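Local coordinates for protein Exo-alpha-sialidase (Clostridium perfringens, PDB 2VO8) that is a family 33 glycoside hydrolase, a sialidase, whose cohesin module, the part described here, probably binds a dockerin partner with high affinity in toxin complexes, at residues E40-E45 with V83-N88; I56-T61 with N100-I105; V79-A84 with D95-N100; L109-L114 with S133-I138. One frame throughout, in Å; residues are numbered along the deposited sequence.

Contact 1 of 4, residues E40-E45 with V83-N88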
loop_
_atom_site.group_PDB
_atom_site.type_symbol
_atom_site.label_atom_id
_atom_site.label_comp_id
_atom_site.label_asym_id
_atom_site.label_seq_id
_atom_site.Cartn_x
_atom_site.Cartn_y
_atom_site.Cartn_z
ATOM N N GLU A 40 -14.688 -8.106 10.435
ATOM C CA GLU A 40 -13.779 -9.241 10.335
ATOM C C GLU A 40 -13.129 -9.250 8.957
ATOM O O GLU A 40 -13.784 -9.570 8.012
ATOM C CB GLU A 40 -14.560 -10.546 10.514
ATOM C CG GLU A 40 -14.828 -10.931 11.941
ATOM C CD GLU A 40 -15.186 -12.417 12.089
ATOM O OE1 GLU A 40 -14.496 -13.293 11.493
ATOM O OE2 GLU A 40 -16.160 -12.712 12.814
ATOM N N VAL A 41 -11.846 -8.903 8.851
ATOM C CA VAL A 41 -11.252 -8.636 7.540
ATOM C C VAL A 41 -10.568 -9.902 7.001
ATOM O O VAL A 41 -9.803 -10.503 7.700
ATOM C CB VAL A 41 -10.213 -7.462 7.596
ATOM C CG1 VAL A 41 -9.582 -7.229 6.267
ATOM C CG2 VAL A 41 -10.888 -6.179 8.047
ATOM N N TYR A 42 -10.872 -10.263 5.764
ATOM C CA TYR A 42 -10.201 -11.400 5.103
ATOM C C TYR A 42 -9.406 -10.995 3.843
ATOM O O TYR A 42 -8.632 -11.788 3.278
ATOM C CB TYR A 42 -11.175 -12.563 4.871
ATOM C CG TYR A 42 -11.522 -13.255 6.191
ATOM C CD1 TYR A 42 -10.675 -14.211 6.714
ATOM C CD2 TYR A 42 -12.666 -12.888 6.944
ATOM C CE1 TYR A 42 -10.957 -14.860 7.921
ATOM C CE2 TYR A 42 -12.950 -13.511 8.137
ATOM C CZ TYR A 42 -12.078 -14.506 8.629
ATOM O OH TYR A 42 -12.283 -15.185 9.823
ATOM N N SER A 43 -9.575 -9.767 3.384
ATOM C CA SER A 43 -8.858 -9.366 2.158
ATOM C C SER A 43 -8.778 -7.866 2.167
ATOM O O SER A 43 -9.615 -7.227 2.810
ATOM C CB SER A 43 -9.602 -9.847 0.906
ATOM O OG SER A 43 -10.923 -9.378 0.826
ATOM N N ALA A 44 -7.793 -7.306 1.464
ATOM C CA ALA A 44 -7.801 -5.852 1.230
ATOM C C ALA A 44 -7.475 -5.582 -0.240
ATOM O O ALA A 44 -6.976 -6.474 -0.973
ATOM C CB ALA A 44 -6.883 -5.158 2.174
ATOM N N GLU A 45 -7.753 -4.360 -0.681
ATOM C CA GLU A 45 -7.410 -3.937 -2.034
ATOM C C GLU A 45 -7.007 -2.467 -2.067
ATOM O O GLU A 45 -7.759 -1.597 -1.626
ATOM C CB GLU A 45 -8.582 -4.182 -2.985
ATOM C CG GLU A 45 -8.468 -3.451 -4.314
ATOM C CD GLU A 45 -9.594 -3.796 -5.267
ATOM O OE1 GLU A 45 -10.430 -4.654 -4.916
ATOM O OE2 GLU A 45 -9.643 -3.208 -6.369
ATOM N N VAL A 83 -4.682 -8.054 -1.640
ATOM C CA VAL A 83 -4.115 -8.751 -0.483
ATOM C C VAL A 83 -5.209 -9.715 0.009
ATOM O O VAL A 83 -6.337 -9.306 0.211
ATOM C CB VAL A 83 -3.840 -7.876 0.794
ATOM C CG1 VAL A 83 -2.884 -8.604 1.712
ATOM C CG2 VAL A 83 -3.355 -6.443 0.519
ATOM N N ALA A 84 -4.874 -10.981 0.222
ATOM C CA ALA A 84 -5.876 -11.956 0.728
ATOM C C ALA A 84 -5.279 -12.815 1.829
ATOM O O ALA A 84 -4.108 -13.236 1.791
ATOM C CB ALA A 84 -6.449 -12.811 -0.404
ATOM N N SER A 85 -6.102 -13.079 2.849
ATOM C CA SER A 85 -5.724 -13.965 3.911
ATOM C C SER A 85 -5.593 -15.386 3.351
ATOM O O SER A 85 -6.363 -15.775 2.475
ATOM C CB SER A 85 -6.818 -14.002 4.982
ATOM O OG SER A 85 -6.376 -14.770 6.074
ATOM N N LEU A 86 -4.679 -16.141 3.927
ATOM C CA LEU A 86 -4.536 -17.545 3.617
ATOM C C LEU A 86 -5.382 -18.418 4.563
ATOM O O LEU A 86 -5.416 -19.659 4.433
ATOM C CB LEU A 86 -3.054 -17.924 3.702
ATOM C CG LEU A 86 -2.209 -17.291 2.597
ATOM C CD1 LEU A 86 -0.753 -17.737 2.750
ATOM C CD2 LEU A 86 -2.698 -17.562 1.197
ATOM N N GLY A 87 -6.043 -17.784 5.530
ATOM C CA GLY A 87 -6.861 -18.536 6.477
ATOM C C GLY A 87 -7.452 -17.684 7.568
ATOM O O GLY A 87 -8.665 -17.498 7.578
ATOM N N ASN A 88 -6.587 -17.148 8.437
ATOM C CA ASN A 88 -7.023 -16.364 9.621
ATOM C C ASN A 88 -7.552 -14.975 9.255
ATOM O O ASN A 88 -7.141 -14.338 8.252
ATOM C CB ASN A 88 -5.849 -16.112 10.567
ATOM C CG ASN A 88 -5.134 -17.386 11.005
ATOM O OD1 ASN A 88 -5.723 -18.227 11.658
ATOM N ND2 ASN A 88 -3.859 -17.522 10.629
#

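Contact 2 of 4, residues I56-T61 with N100-I105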
loop_
_atom_site.group_PDB
_atom_site.type_symbol
_atom_site.label_atom_id
_atom_site.label_comp_id
_atom_site.label_asym_id
_atom_site.label_seq_id
_atom_site.Cartn_x
_atom_site.Cartn_y
_atom_site.Cartn_z
ATOM N N ILE A 56 11.210 3.643 -10.223
ATOM C CA ILE A 56 11.124 2.302 -10.789
ATOM C C ILE A 56 10.351 1.353 -9.786
ATOM O O ILE A 56 10.812 1.248 -8.702
ATOM C CB ILE A 56 12.599 1.761 -10.980
ATOM C CG1 ILE A 56 13.417 2.677 -11.892
ATOM C CG2 ILE A 56 12.635 0.394 -11.439
ATOM C CD1 ILE A 56 14.887 2.608 -11.702
ATOM N N LEU A 57 9.245 0.699 -10.221
ATOM C CA LEU A 57 8.606 -0.303 -9.376
ATOM C C LEU A 57 9.355 -1.631 -9.434
ATOM O O LEU A 57 9.431 -2.265 -10.485
ATOM C CB LEU A 57 7.148 -0.504 -9.792
ATOM C CG LEU A 57 6.351 -1.539 -8.994
ATOM C CD1 LEU A 57 6.204 -1.102 -7.544
ATOM C CD2 LEU A 57 4.990 -1.774 -9.629
ATOM N N ASN A 58 9.906 -2.043 -8.296
ATOM C CA ASN A 58 10.759 -3.240 -8.241
ATOM C C ASN A 58 10.018 -4.517 -7.970
ATOM O O ASN A 58 10.068 -5.440 -8.785
ATOM C CB ASN A 58 11.865 -3.102 -7.207
ATOM C CG ASN A 58 12.785 -1.963 -7.505
ATOM O OD1 ASN A 58 13.182 -1.189 -6.606
ATOM N ND2 ASN A 58 13.119 -1.828 -8.784
ATOM N N GLU A 59 9.350 -4.599 -6.829
ATOM C CA GLU A 59 8.533 -5.800 -6.482
ATOM C C GLU A 59 7.538 -5.382 -5.414
ATOM O O GLU A 59 7.808 -4.447 -4.640
ATOM C CB GLU A 59 9.345 -6.948 -5.933
ATOM C CG GLU A 59 10.249 -6.554 -4.761
ATOM C CD GLU A 59 10.795 -7.733 -3.927
ATOM O OE1 GLU A 59 10.764 -8.900 -4.418
ATOM O OE2 GLU A 59 11.293 -7.473 -2.793
ATOM N N ILE A 60 6.410 -6.078 -5.398
ATOM C CA ILE A 60 5.358 -5.833 -4.407
ATOM C C ILE A 60 5.138 -7.203 -3.760
ATOM O O ILE A 60 4.847 -8.183 -4.444
ATOM C CB ILE A 60 4.094 -5.319 -5.060
ATOM C CG1 ILE A 60 4.292 -3.889 -5.613
ATOM C CG2 ILE A 60 2.915 -5.277 -4.080
ATOM C CD1 ILE A 60 3.163 -3.478 -6.452
ATOM N N THR A 61 5.344 -7.276 -2.454
ATOM C CA THR A 61 5.210 -8.543 -1.747
ATOM C C THR A 61 4.391 -8.443 -0.468
ATOM O O THR A 61 4.117 -7.357 0.087
ATOM C CB THR A 61 6.587 -9.101 -1.370
ATOM O OG1 THR A 61 7.256 -8.169 -0.546
ATOM C CG2 THR A 61 7.467 -9.370 -2.648
ATOM N N ASN A 100 8.417 -2.106 -3.119
ATOM C CA ASN A 100 9.841 -1.792 -3.198
ATOM C C ASN A 100 10.052 -0.961 -4.476
ATOM O O ASN A 100 9.617 -1.358 -5.556
ATOM C CB ASN A 100 10.681 -3.069 -3.230
ATOM C CG ASN A 100 12.123 -2.791 -3.004
ATOM O OD1 ASN A 100 12.819 -2.266 -3.923
ATOM N ND2 ASN A 100 12.610 -3.071 -1.787
ATOM N N LEU A 101 10.630 0.219 -4.291
ATOM C CA LEU A 101 10.824 1.246 -5.336
ATOM C C LEU A 101 12.246 1.748 -5.314
ATOM O O LEU A 101 12.860 1.778 -4.302
ATOM C CB LEU A 101 9.884 2.441 -5.095
ATOM C CG LEU A 101 8.399 2.072 -5.210
ATOM C CD1 LEU A 101 7.607 2.594 -3.982
ATOM C CD2 LEU A 101 7.757 2.517 -6.464
ATOM N N THR A 102 12.773 2.166 -6.467
ATOM C CA THR A 102 14.069 2.861 -6.547
ATOM C C THR A 102 13.864 4.199 -7.276
ATOM O O THR A 102 13.346 4.214 -8.409
ATOM C CB THR A 102 15.127 2.045 -7.283
ATOM O OG1 THR A 102 15.287 0.753 -6.648
ATOM C CG2 THR A 102 16.487 2.805 -7.359
ATOM N N PRO A 103 14.217 5.305 -6.623
ATOM C CA PRO A 103 14.054 6.600 -7.350
ATOM C C PRO A 103 15.045 6.704 -8.488
ATOM O O PRO A 103 16.120 6.133 -8.408
ATOM C CB PRO A 103 14.331 7.669 -6.282
ATOM C CG PRO A 103 14.374 6.889 -4.914
ATOM C CD PRO A 103 14.749 5.495 -5.266
ATOM N N LYS A 104 14.660 7.378 -9.572
ATOM C CA LYS A 104 15.645 7.583 -10.663
ATOM C C LYS A 104 15.827 9.046 -11.047
ATOM O O LYS A 104 16.599 9.333 -11.986
ATOM C CB LYS A 104 15.271 6.735 -11.862
ATOM C CG LYS A 104 13.935 7.045 -12.519
ATOM C CD LYS A 104 13.751 6.110 -13.663
ATOM C CE LYS A 104 12.494 6.302 -14.474
ATOM N NZ LYS A 104 12.553 7.426 -15.492
ATOM N N ILE A 105 15.103 9.940 -10.387
ATOM C CA ILE A 105 15.283 11.394 -10.516
ATOM C C ILE A 105 15.122 12.085 -9.186
ATOM O O ILE A 105 14.191 11.800 -8.451
ATOM C CB ILE A 105 14.220 12.070 -11.416
ATOM C CG1 ILE A 105 14.301 11.534 -12.829
ATOM C CG2 ILE A 105 14.405 13.609 -11.403
ATOM C CD1 ILE A 105 13.083 11.947 -13.692
#

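Contact 3 of 4, residues V79-A84 with D95-N100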
loop_
_atom_site.group_PDB
_atom_site.type_symbol
_atom_site.label_atom_id
_atom_site.label_comp_id
_atom_site.label_asym_id
_atom_site.label_seq_id
_atom_site.Cartn_x
_atom_site.Cartn_y
_atom_site.Cartn_z
ATOM N N VAL A 79 -1.170 1.075 -9.629
ATOM C CA VAL A 79 -0.944 -0.363 -9.384
ATOM C C VAL A 79 -2.101 -0.910 -8.533
ATOM O O VAL A 79 -2.307 -0.485 -7.386
ATOM C CB VAL A 79 0.370 -0.653 -8.679
ATOM C CG1 VAL A 79 0.674 -2.217 -8.667
ATOM C CG2 VAL A 79 1.542 0.121 -9.288
ATOM N N ARG A 80 -2.831 -1.847 -9.121
ATOM C CA ARG A 80 -3.889 -2.564 -8.428
ATOM C C ARG A 80 -3.256 -3.661 -7.592
ATOM O O ARG A 80 -2.530 -4.497 -8.126
ATOM C CB ARG A 80 -4.892 -3.152 -9.415
ATOM C CG ARG A 80 -5.994 -3.892 -8.686
ATOM C CD ARG A 80 -7.194 -4.133 -9.566
ATOM N NE ARG A 80 -6.967 -5.205 -10.542
ATOM C CZ ARG A 80 -6.957 -5.064 -11.876
ATOM N NH1 ARG A 80 -7.151 -3.870 -12.460
ATOM N NH2 ARG A 80 -6.739 -6.126 -12.647
ATOM N N ILE A 81 -3.539 -3.655 -6.298
ATOM C CA ILE A 81 -2.935 -4.563 -5.320
ATOM C C ILE A 81 -4.055 -5.261 -4.552
ATOM O O ILE A 81 -4.910 -4.593 -3.945
ATOM C CB ILE A 81 -2.011 -3.861 -4.344
ATOM C CG1 ILE A 81 -0.924 -3.073 -5.102
ATOM C CG2 ILE A 81 -1.441 -4.858 -3.303
ATOM C CD1 ILE A 81 -0.002 -2.436 -4.240
ATOM N N LEU A 82 -4.085 -6.603 -4.670
ATOM C CA LEU A 82 -5.066 -7.439 -3.955
ATOM C C LEU A 82 -4.295 -8.219 -2.913
ATOM O O LEU A 82 -3.345 -8.962 -3.275
ATOM C CB LEU A 82 -5.759 -8.415 -4.919
ATOM C CG LEU A 82 -6.521 -7.811 -6.097
ATOM C CD1 LEU A 82 -7.187 -8.877 -7.026
ATOM C CD2 LEU A 82 -7.575 -6.850 -5.606
ATOM N N VAL A 83 -4.682 -8.054 -1.640
ATOM C CA VAL A 83 -4.115 -8.751 -0.483
ATOM C C VAL A 83 -5.209 -9.715 0.009
ATOM O O VAL A 83 -6.337 -9.306 0.211
ATOM C CB VAL A 83 -3.840 -7.876 0.794
ATOM C CG1 VAL A 83 -2.884 -8.604 1.712
ATOM C CG2 VAL A 83 -3.355 -6.443 0.519
ATOM N N ALA A 84 -4.874 -10.981 0.222
ATOM C CA ALA A 84 -5.876 -11.956 0.728
ATOM C C ALA A 84 -5.279 -12.815 1.829
ATOM O O ALA A 84 -4.108 -13.236 1.791
ATOM C CB ALA A 84 -6.449 -12.811 -0.404
ATOM N N ASP A 95 0.232 -4.463 9.139
ATOM C CA ASP A 95 0.886 -4.130 7.898
ATOM C C ASP A 95 0.707 -5.321 6.938
ATOM O O ASP A 95 0.794 -6.508 7.354
ATOM C CB ASP A 95 2.352 -3.777 8.165
ATOM C CG ASP A 95 2.501 -2.464 8.963
ATOM O OD1 ASP A 95 1.503 -1.760 9.123
ATOM O OD2 ASP A 95 3.605 -2.149 9.413
ATOM N N LEU A 96 0.389 -4.997 5.688
ATOM C CA LEU A 96 -0.076 -5.981 4.715
ATOM C C LEU A 96 0.837 -6.163 3.476
ATOM O O LEU A 96 0.987 -7.276 2.979
ATOM C CB LEU A 96 -1.483 -5.628 4.256
ATOM C CG LEU A 96 -2.590 -5.657 5.310
ATOM C CD1 LEU A 96 -3.915 -5.318 4.700
ATOM C CD2 LEU A 96 -2.663 -7.078 5.946
ATOM N N VAL A 97 1.439 -5.077 2.997
ATOM C CA VAL A 97 2.135 -5.106 1.704
ATOM C C VAL A 97 3.421 -4.275 1.778
ATOM O O VAL A 97 3.438 -3.225 2.431
ATOM C CB VAL A 97 1.269 -4.535 0.577
ATOM C CG1 VAL A 97 2.087 -4.592 -0.827
ATOM C CG2 VAL A 97 -0.086 -5.204 0.509
ATOM N N LYS A 98 4.488 -4.784 1.147
ATOM C CA LYS A 98 5.760 -4.058 0.976
ATOM C C LYS A 98 5.846 -3.691 -0.502
ATOM O O LYS A 98 5.831 -4.582 -1.351
ATOM C CB LYS A 98 6.943 -4.974 1.277
ATOM C CG LYS A 98 7.029 -5.527 2.686
ATOM C CD LYS A 98 8.362 -6.257 2.921
ATOM C CE LYS A 98 8.269 -7.776 3.101
ATOM N NZ LYS A 98 9.441 -8.166 3.982
ATOM N N VAL A 99 5.952 -2.398 -0.817
ATOM C CA VAL A 99 6.155 -1.953 -2.202
ATOM C C VAL A 99 7.589 -1.427 -2.323
ATOM O O VAL A 99 7.976 -0.487 -1.651
ATOM C CB VAL A 99 5.137 -0.849 -2.647
ATOM C CG1 VAL A 99 5.350 -0.438 -4.128
ATOM C CG2 VAL A 99 3.729 -1.267 -2.435
ATOM N N ASN A 100 8.417 -2.106 -3.119
ATOM C CA ASN A 100 9.841 -1.792 -3.198
ATOM C C ASN A 100 10.052 -0.961 -4.476
ATOM O O ASN A 100 9.617 -1.358 -5.556
ATOM C CB ASN A 100 10.681 -3.069 -3.230
ATOM C CG ASN A 100 12.123 -2.791 -3.004
ATOM O OD1 ASN A 100 12.819 -2.266 -3.923
ATOM N ND2 ASN A 100 12.610 -3.071 -1.787
#

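Contact 4 of 4, residues L109-L114 with S133-I138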
loop_
_atom_site.group_PDB
_atom_site.type_symbol
_atom_site.label_atom_id
_atom_site.label_comp_id
_atom_site.label_asym_id
_atom_site.label_seq_id
_atom_site.Cartn_x
_atom_site.Cartn_y
_atom_site.Cartn_z
ATOM N N LEU A 109 9.639 16.886 -3.790
ATOM C CA LEU A 109 8.403 16.342 -3.231
ATOM C C LEU A 109 7.804 15.435 -4.248
ATOM O O LEU A 109 7.486 15.852 -5.381
ATOM C CB LEU A 109 7.421 17.460 -2.788
ATOM C CG LEU A 109 6.089 17.084 -2.100
ATOM C CD1 LEU A 109 5.487 18.337 -1.425
ATOM C CD2 LEU A 109 5.087 16.496 -3.091
ATOM N N GLU A 110 7.653 14.162 -3.839
ATOM C CA GLU A 110 6.788 13.246 -4.560
ATOM C C GLU A 110 5.778 12.565 -3.610
ATOM O O GLU A 110 6.083 12.343 -2.467
ATOM C CB GLU A 110 7.588 12.137 -5.233
ATOM C CG GLU A 110 8.673 12.680 -6.209
ATOM C CD GLU A 110 8.046 13.317 -7.448
ATOM O OE1 GLU A 110 6.946 12.896 -7.877
ATOM O OE2 GLU A 110 8.665 14.238 -8.011
ATOM N N VAL A 111 4.627 12.236 -4.141
ATOM C CA VAL A 111 3.539 11.643 -3.335
ATOM C C VAL A 111 3.320 10.183 -3.716
ATOM O O VAL A 111 3.054 9.872 -4.883
ATOM C CB VAL A 111 2.249 12.446 -3.476
ATOM C CG1 VAL A 111 1.098 11.805 -2.670
ATOM C CG2 VAL A 111 2.515 13.949 -3.080
ATOM N N LEU A 112 3.420 9.311 -2.700
ATOM C CA LEU A 112 3.006 7.924 -2.769
ATOM C C LEU A 112 1.606 7.827 -2.114
ATOM O O LEU A 112 1.477 8.147 -0.939
ATOM C CB LEU A 112 4.012 7.061 -2.063
ATOM C CG LEU A 112 5.476 7.310 -2.519
ATOM C CD1 LEU A 112 6.428 6.549 -1.677
ATOM C CD2 LEU A 112 5.570 7.037 -4.070
ATOM N N GLY A 113 0.613 7.501 -2.930
ATOM C CA GLY A 113 -0.809 7.559 -2.568
ATOM C C GLY A 113 -1.569 6.248 -2.653
ATOM O O GLY A 113 -1.256 5.372 -3.438
ATOM N N LEU A 114 -2.612 6.155 -1.846
ATOM C CA LEU A 114 -3.578 5.077 -1.965
ATOM C C LEU A 114 -4.890 5.739 -2.349
ATOM O O LEU A 114 -5.509 6.444 -1.505
ATOM C CB LEU A 114 -3.648 4.279 -0.646
ATOM C CG LEU A 114 -2.406 3.539 -0.118
ATOM C CD1 LEU A 114 -2.527 2.920 1.336
ATOM C CD2 LEU A 114 -1.944 2.373 -1.076
ATOM N N SER A 133 -1.917 9.014 1.944
ATOM C CA SER A 133 -0.709 9.204 1.129
ATOM C C SER A 133 0.431 9.622 2.005
ATOM O O SER A 133 0.242 9.961 3.161
ATOM C CB SER A 133 -0.922 10.212 -0.007
ATOM O OG SER A 133 -1.089 11.519 0.512
ATOM N N LYS A 134 1.635 9.624 1.435
ATOM C CA LYS A 134 2.836 10.023 2.137
ATOM C C LYS A 134 3.734 10.754 1.116
ATOM O O LYS A 134 3.784 10.354 -0.056
ATOM C CB LYS A 134 3.535 8.785 2.719
ATOM C CG LYS A 134 4.991 8.930 3.163
ATOM C CD LYS A 134 5.207 9.722 4.388
ATOM C CE LYS A 134 6.729 9.889 4.626
ATOM N NZ LYS A 134 7.006 9.746 6.067
ATOM N N GLU A 135 4.354 11.842 1.573
ATOM C CA GLU A 135 5.309 12.610 0.750
ATOM C C GLU A 135 6.718 12.166 1.059
ATOM O O GLU A 135 7.072 11.944 2.201
ATOM C CB GLU A 135 5.197 14.126 0.976
ATOM C CG GLU A 135 3.821 14.652 0.877
ATOM C CD GLU A 135 3.713 16.124 1.263
ATOM O OE1 GLU A 135 4.645 16.631 1.910
ATOM O OE2 GLU A 135 2.690 16.718 0.895
ATOM N N VAL A 136 7.537 12.078 0.012
ATOM C CA VAL A 136 8.949 11.815 0.142
ATOM C C VAL A 136 9.754 12.892 -0.625
ATOM O O VAL A 136 9.291 13.407 -1.651
ATOM C CB VAL A 136 9.370 10.437 -0.406
ATOM C CG1 VAL A 136 8.483 9.270 0.195
ATOM C CG2 VAL A 136 9.277 10.398 -1.873
ATOM N N LYS A 137 10.948 13.161 -0.136
ATOM C CA LYS A 137 11.949 13.966 -0.876
ATOM C C LYS A 137 12.981 13.002 -1.469
ATOM O O LYS A 137 13.527 12.144 -0.755
ATOM C CB LYS A 137 12.582 15.011 0.012
ATOM C CG LYS A 137 13.767 15.758 -0.617
ATOM C CD LYS A 137 14.536 16.518 0.442
ATOM C CE LYS A 137 15.653 17.429 -0.106
ATOM N NZ LYS A 137 15.919 17.194 -1.511
ATOM N N ILE A 138 13.256 13.145 -2.759
ATOM C CA ILE A 138 14.216 12.257 -3.428
ATOM C C ILE A 138 15.528 13.060 -3.537
ATOM O O ILE A 138 15.612 14.018 -4.324
ATOM C CB ILE A 138 13.794 11.827 -4.848
ATOM C CG1 ILE A 138 12.404 11.171 -4.897
ATOM C CG2 ILE A 138 14.863 10.877 -5.477
ATOM C CD1 ILE A 138 11.911 11.021 -6.253
#

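Contact 1 of 4, residues E40-E45 with V83-N88
Tyr42, Val83 and Ala44 account for most of the 293 Å² buried between 40-45 and 83-88. The tyrosine ring reaches the chain beyond the end of strand 83-85: its CE1 lies 3.5 Å from Gly87 O, which sits near the ring plane at the edge, as does Ser85 CB. CG lies anti to the carbonyl carbon (chi1 -72°), and the ring's end comes nearer the other chain than the direction of CB suggests, bringing CE1 to Gly87 and Asn88. The turn is held from within, since Gly87 N donates to Ser85 OG at 3.1 Å in an ST turn. At the backbone of the tyrosine, Ser85 N donates to Tyr42 O over 2.9 Å, nearly straight at 169°. Further along, Ala44 and Val83 form an antiparallel hydrogen-bonded pair, with Ala44 N to Val83 O at 2.8 Å and Val83 N to Ala44 O at 2.9 Å. On the same face of the sheet Ala44 CB meets Val83 CG2 at 4.1 Å; both residues are buried, with Leu96 and Val97 of strand 95-103 packing over them. Strand 41-49 is also paired with strand 107-121, where Tyr42 and Ser43 both face Gly120. That geometry defines a classic beta bulge within an antiparallel sheet of the cohesin beta-sandwich.

Contact 2 of 4, residues I56-T61 with N100-I105
Ile56 and Thr102 begin the pairing as an antiparallel hydrogen-bonded pair: Ile56 N donates to Thr102 O at 2.9 Å and 177°, while Thr102 N returns a 3.1 Å bond to Ile56 O that lies in the carbonyl plane. The isoleucine side chain, with CG1 beside its backbone N (chi1 -58°), runs at about a right angle to the Lys104 chain, and its CG1 touches Lys104 CD at 3.9 Å. The lysine's NZ ends elsewhere, hydrogen-bonded to Glu53 O. Leu57 lies on the inner face with Leu101, where Leu57 CD1 meets Leu101 CD2 at 4.1 Å. Val79 and Tyr50 also pack against Leu57, placing this face toward the interior of the cohesin sandwich. Next the register slips by one residue, because Asn58 and Glu59 both face Asn100 in a classic beta bulge. Asn100 O accepts from Asn58 N at 2.8 Å and only weakly from Glu59 N at 3.5 Å. The Asn58 side chain points toward strand 100-103, its CB 3.3 Å from Asn100 O. Glu59 restores regular pairing by accepting from Asn100 N at 2.9 Å through its O, and its aliphatic CG packs against Asn100 CB.

Contact 3 of 4, residues V79-A84 with D95-N100
Val83 and Val97 meet methyl to methyl, and this contact is wholly apolar: no hydrogen bond links 79-84 with 95-100. The strand axes approach no closer than 8.1 Å, and their directions differ by 141°. Such a spacing is too wide for backbone pairing and matches two layers packed through their side chains.

The contacts between beta-branched side chains come first. Val97 CG2 is the common point: it lies 3.5 Å from Val83 CG2, tighter than usual van der Waals contact, and 4.1 Å from Ile81 CG2. Val97 carries CG1 anti to the backbone N (chi1 -180°), which leaves CG2 beside that N, where it meets both partners. Ile81 divides its work between its two branches, since CG2 addresses Val97 while the extended arm puts CD1 4.3 Å from Val99 CG2.

A leucine, branched only at CG, makes the remaining contact. Leu96 offers its CB to Val83 CG1 at 4.2 Å, and the two side chains cross at about a right angle. Leu96 and Val97 both face Leu30 of strand 26-33 in a classic beta bulge, and both their CB atoms are directed to strand 79-84, which departs from regular alternation.

Leu30 also packs on Ile81 and Val97, while Phe48 of strand 41-49 and Ile60 of strand 55-62 extend the apolar surroundings. All five touching residues are buried near the centre of the chain. With only hydrocarbon meeting across the gap, cohesion between the sandwich layers here rests on dispersion and the hydrophobic effect, with no directional bond and with one methyl pair pressed closer than usual.

Contact 4 of 4, residues L109-L114 with S133-I138
A beta hairpin formed by strands 107-121 and 126-139 contains this contact, and its arms pair antiparallel with axes 4.6 Å apart at closest approach. Two hydrogen-bonded pairs set the register. Glu110 N donates to Val136 O at 2.8 Å and Val136 N to Glu110 O at 2.9 Å, while Leu112 and Lys134 exchange bonds in the same manner. Between them, Glu135 CA approaches Glu110 O at 3.3 Å in a CA-H...O contact. On the buried face, Leu112 CD1 meets Val136 CG1 at 3.9 Å, the two chains crossing at about a right angle, and Glu110 CG touches Ile138 CD1 at 3.6 Å. The Glu110 chain bends at chi2 (-69°), leading its carboxylate away from strand 133-138 to Ser107 OG and Asn51 ND2. On the same face as Leu112, Lys134 leads its NZ away from strand 109-114 to a salt bridge with Asp18. Phe55 packs on Glu110, Leu112, Val136 and Ile138 from this side. The other face is more open: Val111 CG1 rests on Ser133 CB at 3.7 Å, and Leu109 CD1 lies 3.8 Å from Glu135 OE1. With one largely apolar face turned inward and its charged ends led off to outside partners, this is a twisted antiparallel hairpin of the cohesin beta-sandwich.

In the fold
From the N terminus, strand 41-49 opens contact 1, and strand 55-62 opens contact 2 before contact 1 closes at 83-88; contact 2 closes at 100-105, so the two cross. Their centres lie about 25 Å apart on opposite sides of the chain's centre. Contact 3 is nested within the loop closed by contact 2, begins on the strand where contact 1 ends and shares Val83 and Ala84 with it and Asn100 with contact 2. It packs strand 78-85 of contact 1 against strand 95-103 of contact 2 through the interior. Contact 4 follows in series, a later hairpin; Ile138 packs on Pro103, tying it to contact 2, and strand 107-121 also pairs with strand 41-49 of contact 1.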